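Local coordinates for putative ribose 5-phosphate isomerase (Leishmania infantum, PDB 6FXW), which probably interconverts ribose 5-phosphate and ribulose 5-phosphate in the pentose phosphate pathway, as a type B isomerase of the LacAB/RpiB family, at residues E22-V27 and S34-M39; A65-L70 and T129-E134. All coordinates share one frame; numbering follows the deposited sequence.

How the contacts relate
Both contacts pack a helix against the same parallel sheet, yet they differ in depth. Contact 1 sets helix 20-29 on strand 33-38, the outermost strand on its side of the sheet within the chain, and is only partly buried; contact 2 sets the end of helix 120-131 on the inner strand 67-72 and is buried throughout. Their centres are 11 Å apart, and they meet directly: Val27 CG2 lies 3.8 Å from Ile69 CD1, and Val27 also touches Leu131. At the sheet's margin the chemistry is methyl packing plus a sulfur beside a tyrosine; nearer the middle, a threonine hydroxyl meets a phenylalanine edge and a methyl group meets leucine.

Contact 1 of 2, residues E22-V27 and S34-M39; sequences EIMDMV and SKVMYM
The one ring in this contact, that of Tyr38, is approached obliquely by the thioether of Met24: Met24 SD lies 4.9 Å from the Tyr38 ring centroid, 44° off the ring normal. It is a Met-aromatic contact made where the ring joins its side chain, Met24 SD being 3.7 Å from Tyr38 CB. The two side chains cross at about a right angle; the bend at the last torsion of Met24 (chi3 68°) brings CE round to Tyr38 CB as well. Met24 is modelled in two conformers, and this geometry belongs to one of them. Outside the two segments, His20 stacks on the tyrosine ring and Tyr38 OH is hydrogen-bonded to Pro41 O. Helix 20-29 and strand 33-38 are the second and third elements of a beta-alpha-beta unit begun by strand 6-12, as in a Rossmann-like alpha/beta fold; the axes of segments 22-27 and 35-38 run nearly antiparallel (162°), 9.2 Å apart at their closest. Toward the helix's C-terminal side the contact turns purely aliphatic. Val27 CG1 is modelled 3.3 Å from Val36 CG2, closer than two methyls normally come, so the exact spacing is doubtful. Met24 CG reaches Val36 CG1 more loosely, at 4.5 Å. Beyond the two segments, Val27 also packs on Ile127 of helix 120-131, and Met24 on Leu10 of strand 6-12.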
loop_
_atom_site.group_PDB
_atom_site.type_symbol
_atom_site.label_atom_id
_atom_site.label_comp_id
_atom_site.label_asym_id
_atom_site.label_seq_id
_atom_site.Cartn_x
_atom_site.Cartn_y
_atom_site.Cartn_z
ATOM N N GLU A 22 -13.685 -9.232 -15.153
ATOM C CA GLU A 22 -12.592 -9.880 -14.342
ATOM C C GLU A 22 -12.873 -9.805 -12.848
ATOM O O GLU A 22 -12.712 -10.752 -12.112
ATOM C CB GLU A 22 -11.267 -9.284 -14.760
ATOM C CG GLU A 22 -10.053 -9.804 -13.995
ATOM C CD GLU A 22 -8.695 -9.273 -14.477
ATOM O OE1 GLU A 22 -8.574 -8.343 -15.315
ATOM O OE2 GLU A 22 -7.710 -9.819 -13.912
ATOM N N ILE A 23 -13.366 -8.659 -12.411
ATOM C CA ILE A 23 -13.742 -8.515 -10.987
ATOM C C ILE A 23 -14.928 -9.414 -10.624
ATOM O O ILE A 23 -14.953 -10.064 -9.590
ATOM C CB ILE A 23 -13.993 -7.008 -10.651
ATOM C CG1 ILE A 23 -12.702 -6.235 -10.907
ATOM C CG2 ILE A 23 -14.547 -6.892 -9.266
ATOM C CD1 ILE A 23 -12.829 -4.709 -10.854
ATOM N N MET A 24 -15.945 -9.458 -11.489
ATOM C CA MET A 24 -17.119 -10.318 -11.234
ATOM C C MET A 24 -16.670 -11.753 -11.159
ATOM O O MET A 24 -17.095 -12.472 -10.286
ATOM C CB MET A 24 -18.149 -10.227 -12.345
ATOM C CG MET A 24 -18.949 -8.984 -12.251
ATOM S SD MET A 24 -19.970 -8.818 -13.715
ATOM C CE MET A 24 -21.164 -10.148 -13.605
ATOM N N ASP A 25 -15.737 -12.107 -12.043
ATOM C CA ASP A 25 -15.187 -13.478 -12.002
ATOM C C ASP A 25 -14.522 -13.802 -10.699
ATOM O O ASP A 25 -14.676 -14.904 -10.128
ATOM C CB ASP A 25 -14.187 -13.719 -13.134
ATOM C CG ASP A 25 -14.810 -13.750 -14.500
ATOM O OD1 ASP A 25 -16.022 -13.873 -14.606
ATOM O OD2 ASP A 25 -14.104 -13.488 -15.472
ATOM N N MET A 26 -13.759 -12.866 -10.141
ATOM C CA MET A 26 -13.200 -13.045 -8.769
ATOM C C MET A 26 -14.195 -13.256 -7.668
ATOM O O MET A 26 -13.984 -14.042 -6.722
ATOM C CB MET A 26 -12.307 -11.858 -8.366
ATOM C CG MET A 26 -11.180 -11.630 -9.272
ATOM S SD MET A 26 -10.306 -10.082 -8.764
ATOM C CE MET A 26 -9.006 -10.558 -9.684
ATOM N N VAL A 27 -15.292 -12.480 -7.709
ATOM C CA VAL A 27 -16.305 -12.603 -6.756
ATOM C C VAL A 27 -16.896 -14.030 -6.834
ATOM O O VAL A 27 -17.074 -14.692 -5.816
ATOM C CB VAL A 27 -17.401 -11.553 -6.911
ATOM C CG1 VAL A 27 -18.508 -11.804 -5.893
ATOM C CG2 VAL A 27 -16.816 -10.150 -6.752
ATOM N N SER A 34 -23.350 -16.168 -3.343
ATOM C CA SER A 34 -24.427 -16.969 -3.984
ATOM C C SER A 34 -24.960 -16.343 -5.215
ATOM O O SER A 34 -25.666 -17.023 -5.973
ATOM C CB SER A 34 -25.577 -17.087 -2.994
ATOM O OG SER A 34 -26.069 -15.863 -2.528
ATOM N N LYS A 35 -24.747 -15.047 -5.401
ATOM C CA LYS A 35 -25.157 -14.338 -6.582
ATOM C C LYS A 35 -24.297 -13.083 -6.688
ATOM O O LYS A 35 -23.960 -12.527 -5.644
ATOM C CB LYS A 35 -26.584 -13.857 -6.405
ATOM C CG LYS A 35 -27.133 -12.988 -7.500
ATOM C CD LYS A 35 -27.581 -13.749 -8.640
ATOM C CE LYS A 35 -28.394 -12.808 -9.565
ATOM N NZ LYS A 35 -28.905 -13.670 -10.675
ATOM N N VAL A 36 -23.916 -12.678 -7.886
ATOM C CA VAL A 36 -23.225 -11.429 -8.144
ATOM C C VAL A 36 -24.033 -10.691 -9.174
ATOM O O VAL A 36 -24.291 -11.221 -10.283
ATOM C CB VAL A 36 -21.768 -11.601 -8.599
ATOM C CG1 VAL A 36 -21.075 -10.259 -8.517
ATOM C CG2 VAL A 36 -21.083 -12.652 -7.760
ATOM N N MET A 37 -24.430 -9.453 -8.876
ATOM C CA MET A 37 -25.227 -8.611 -9.763
ATOM C C MET A 37 -24.419 -7.388 -10.160
ATOM O O MET A 37 -23.978 -6.632 -9.277
ATOM C CB MET A 37 -26.498 -8.123 -9.020
ATOM C CG MET A 37 -27.496 -9.215 -8.741
ATOM S SD MET A 37 -28.579 -8.889 -7.315
ATOM C CE MET A 37 -27.463 -9.092 -5.963
ATOM N N TYR A 38 -24.239 -7.108 -11.450
ATOM C CA TYR A 38 -23.495 -5.983 -11.934
ATOM C C TYR A 38 -24.323 -4.792 -12.164
ATOM O O TYR A 38 -25.320 -4.909 -12.952
ATOM C CB TYR A 38 -22.744 -6.361 -13.220
ATOM C CG TYR A 38 -21.970 -5.228 -13.803
ATOM C CD1 TYR A 38 -20.890 -4.670 -13.130
ATOM C CD2 TYR A 38 -22.304 -4.636 -15.049
ATOM C CE1 TYR A 38 -20.205 -3.626 -13.596
ATOM C CE2 TYR A 38 -21.597 -3.606 -15.555
ATOM C CZ TYR A 38 -20.468 -3.071 -14.854
ATOM O OH TYR A 38 -19.818 -2.038 -15.381
ATOM N N MET A 39 -24.049 -3.703 -11.503
ATOM C CA MET A 39 -24.782 -2.504 -11.668
ATOM C C MET A 39 -24.050 -1.355 -11.970
ATOM O O MET A 39 -24.503 -0.311 -11.598
ATOM C CB MET A 39 -25.644 -2.164 -10.405
ATOM C CG MET A 39 -25.859 -3.292 -9.461
ATOM S SD MET A 39 -26.829 -2.766 -8.077
ATOM C CE MET A 39 -27.730 -4.269 -7.991
#

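Contact 2 of 2, residues A65-L70 and T129-E134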
loop_
_atom_site.group_PDB
_atom_site.type_symbol
_atom_site.label_atom_id
_atom_site.label_comp_id
_atom_site.label_asym_id
_atom_site.label_seq_id
_atom_site.Cartn_x
_atom_site.Cartn_y
_atom_site.Cartn_z
ATOM N N ALA A 65 -29.589 -7.347 -2.224
ATOM C CA ALA A 65 -28.245 -7.843 -2.028
ATOM C C ALA A 65 -27.949 -7.720 -0.543
ATOM O O ALA A 65 -28.583 -6.907 0.125
ATOM C CB ALA A 65 -27.220 -7.018 -2.818
ATOM N N ASP A 66 -26.959 -8.527 -0.070
ATOM C CA ASP A 66 -26.521 -8.516 1.270
ATOM C C ASP A 66 -25.335 -7.628 1.463
ATOM O O ASP A 66 -25.087 -7.118 2.617
ATOM C CB ASP A 66 -26.020 -9.963 1.625
ATOM C CG ASP A 66 -27.140 -10.952 1.631
ATOM O OD1 ASP A 66 -28.223 -10.679 2.242
ATOM O OD2 ASP A 66 -26.954 -11.937 0.976
ATOM N N THR A 67 -24.561 -7.471 0.419
ATOM C CA THR A 67 -23.241 -6.800 0.542
ATOM C C THR A 67 -22.951 -6.159 -0.777
ATOM O O THR A 67 -23.529 -6.537 -1.830
ATOM C CB THR A 67 -22.121 -7.742 1.076
ATOM O OG1 THR A 67 -20.841 -7.068 1.068
ATOM C CG2 THR A 67 -21.954 -8.916 0.239
ATOM N N GLY A 68 -22.110 -5.140 -0.812
ATOM C CA GLY A 68 -21.810 -4.478 -2.019
ATOM C C GLY A 68 -20.317 -4.305 -2.240
ATOM O O GLY A 68 -19.539 -4.320 -1.250
ATOM N N ILE A 69 -19.926 -4.177 -3.486
ATOM C CA ILE A 69 -18.555 -3.785 -3.854
ATOM C C ILE A 69 -18.684 -2.613 -4.774
ATOM O O ILE A 69 -19.378 -2.727 -5.792
ATOM C CB ILE A 69 -17.840 -4.970 -4.501
ATOM C CG1 ILE A 69 -17.782 -6.161 -3.526
ATOM C CG2 ILE A 69 -16.459 -4.547 -4.893
ATOM C CD1 ILE A 69 -17.185 -7.439 -4.146
ATOM N N LEU A 70 -17.983 -1.508 -4.537
ATOM C CA LEU A 70 -18.000 -0.334 -5.352
ATOM C C LEU A 70 -16.571 -0.018 -5.816
ATOM O O LEU A 70 -15.657 -0.031 -5.007
ATOM C CB LEU A 70 -18.581 0.851 -4.611
ATOM C CG LEU A 70 -20.077 0.783 -4.353
ATOM C CD1 LEU A 70 -20.510 1.930 -3.463
ATOM C CD2 LEU A 70 -20.807 0.843 -5.667
ATOM N N THR A 129 -11.229 -11.667 1.227
ATOM C CA THR A 129 -11.188 -11.405 2.642
ATOM C C THR A 129 -12.465 -10.719 3.097
ATOM O O THR A 129 -13.050 -11.070 4.084
ATOM C CB THR A 129 -9.978 -10.578 2.930
ATOM O OG1 THR A 129 -8.815 -11.323 2.463
ATOM C CG2 THR A 129 -9.890 -10.263 4.449
ATOM N N PHE A 130 -12.880 -9.680 2.378
ATOM C CA PHE A 130 -14.106 -8.944 2.772
ATOM C C PHE A 130 -15.326 -9.806 2.835
ATOM O O PHE A 130 -16.160 -9.713 3.745
ATOM C CB PHE A 130 -14.318 -7.787 1.787
ATOM C CG PHE A 130 -15.405 -6.830 2.171
ATOM C CD1 PHE A 130 -15.162 -5.761 3.006
ATOM C CD2 PHE A 130 -16.683 -6.995 1.692
ATOM C CE1 PHE A 130 -16.093 -4.833 3.320
ATOM C CE2 PHE A 130 -17.659 -6.082 2.043
ATOM C CZ PHE A 130 -17.393 -5.026 2.890
ATOM N N LEU A 131 -15.430 -10.665 1.805
ATOM C CA LEU A 131 -16.609 -11.560 1.769
ATOM C C LEU A 131 -16.616 -12.712 2.754
ATOM O O LEU A 131 -17.701 -13.322 2.967
ATOM C CB LEU A 131 -16.773 -12.148 0.374
ATOM C CG LEU A 131 -17.091 -11.159 -0.756
ATOM C CD1 LEU A 131 -17.132 -11.813 -2.182
ATOM C CD2 LEU A 131 -18.353 -10.324 -0.461
ATOM N N THR A 132 -15.483 -13.049 3.316
ATOM C CA THR A 132 -15.412 -14.166 4.249
ATOM C C THR A 132 -15.105 -13.816 5.668
ATOM O O THR A 132 -14.743 -14.701 6.447
ATOM C CB THR A 132 -14.397 -15.179 3.753
ATOM O OG1 THR A 132 -13.076 -14.604 3.609
ATOM C CG2 THR A 132 -14.705 -15.691 2.329
ATOM N N THR A 133 -15.122 -12.558 6.040
ATOM C CA THR A 133 -14.791 -12.130 7.379
ATOM C C THR A 133 -16.080 -11.647 8.056
ATOM O O THR A 133 -16.849 -10.882 7.546
ATOM C CB THR A 133 -13.681 -11.037 7.406
ATOM O OG1 THR A 133 -12.534 -11.497 6.721
ATOM C CG2 THR A 133 -13.309 -10.664 8.828
ATOM N N GLU A 134 -16.290 -12.145 9.280
ATOM C CA GLU A 134 -17.436 -11.736 10.100
ATOM C C GLU A 134 -17.093 -10.719 11.139
ATOM O O GLU A 134 -15.905 -10.636 11.555
ATOM C CB GLU A 134 -18.046 -12.976 10.758
ATOM C CG GLU A 134 -18.875 -13.790 9.738
ATOM C CD GLU A 134 -20.072 -13.020 9.159
ATOM O OE1 GLU A 134 -19.993 -12.338 8.050
ATOM O OE2 GLU A 134 -21.135 -13.083 9.828
#
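Strand 67-70 passes the last turn of a helix here, and the two backbones stay well apart: the closest alpha carbons, those of Thr67 and Leu131, are 8.3 Å from each other. Thr129 O takes two bonds from opposite faces of its carbonyl plane, one from Thr132 N and one from Thr133 OG1 (2.7 Å, with the hydroxyl tilted 32° from that plane). Side chains bridge the gap. In the Thr67 conformer described, one of two modelled, both branches touch the helix: OG1 sits in the plane of the Phe130 ring, at its edge, 3.5 Å from Phe130 CE2, while CG2 packs on Leu131 CD2 at 3.9 Å. With chi1 at 175° OG1 lies anti to the backbone N, which brings it to the Phe130 edge and leaves CG2 for Leu131. That buried hydroxyl is hydrogen-bonded to His109 O, so the ring edge is not its sole neighbour. Gly68 O lies obliquely to the same ring, 4.2 Å from Phe130 CE2. Around this buried core of the alpha/beta domain, Phe130 also touches Ser102 and Arg103 of helix 96-104 and Leu111 of strand 110-114, whereas Thr67 rests on Lys6 and Val8 of strand 6-12.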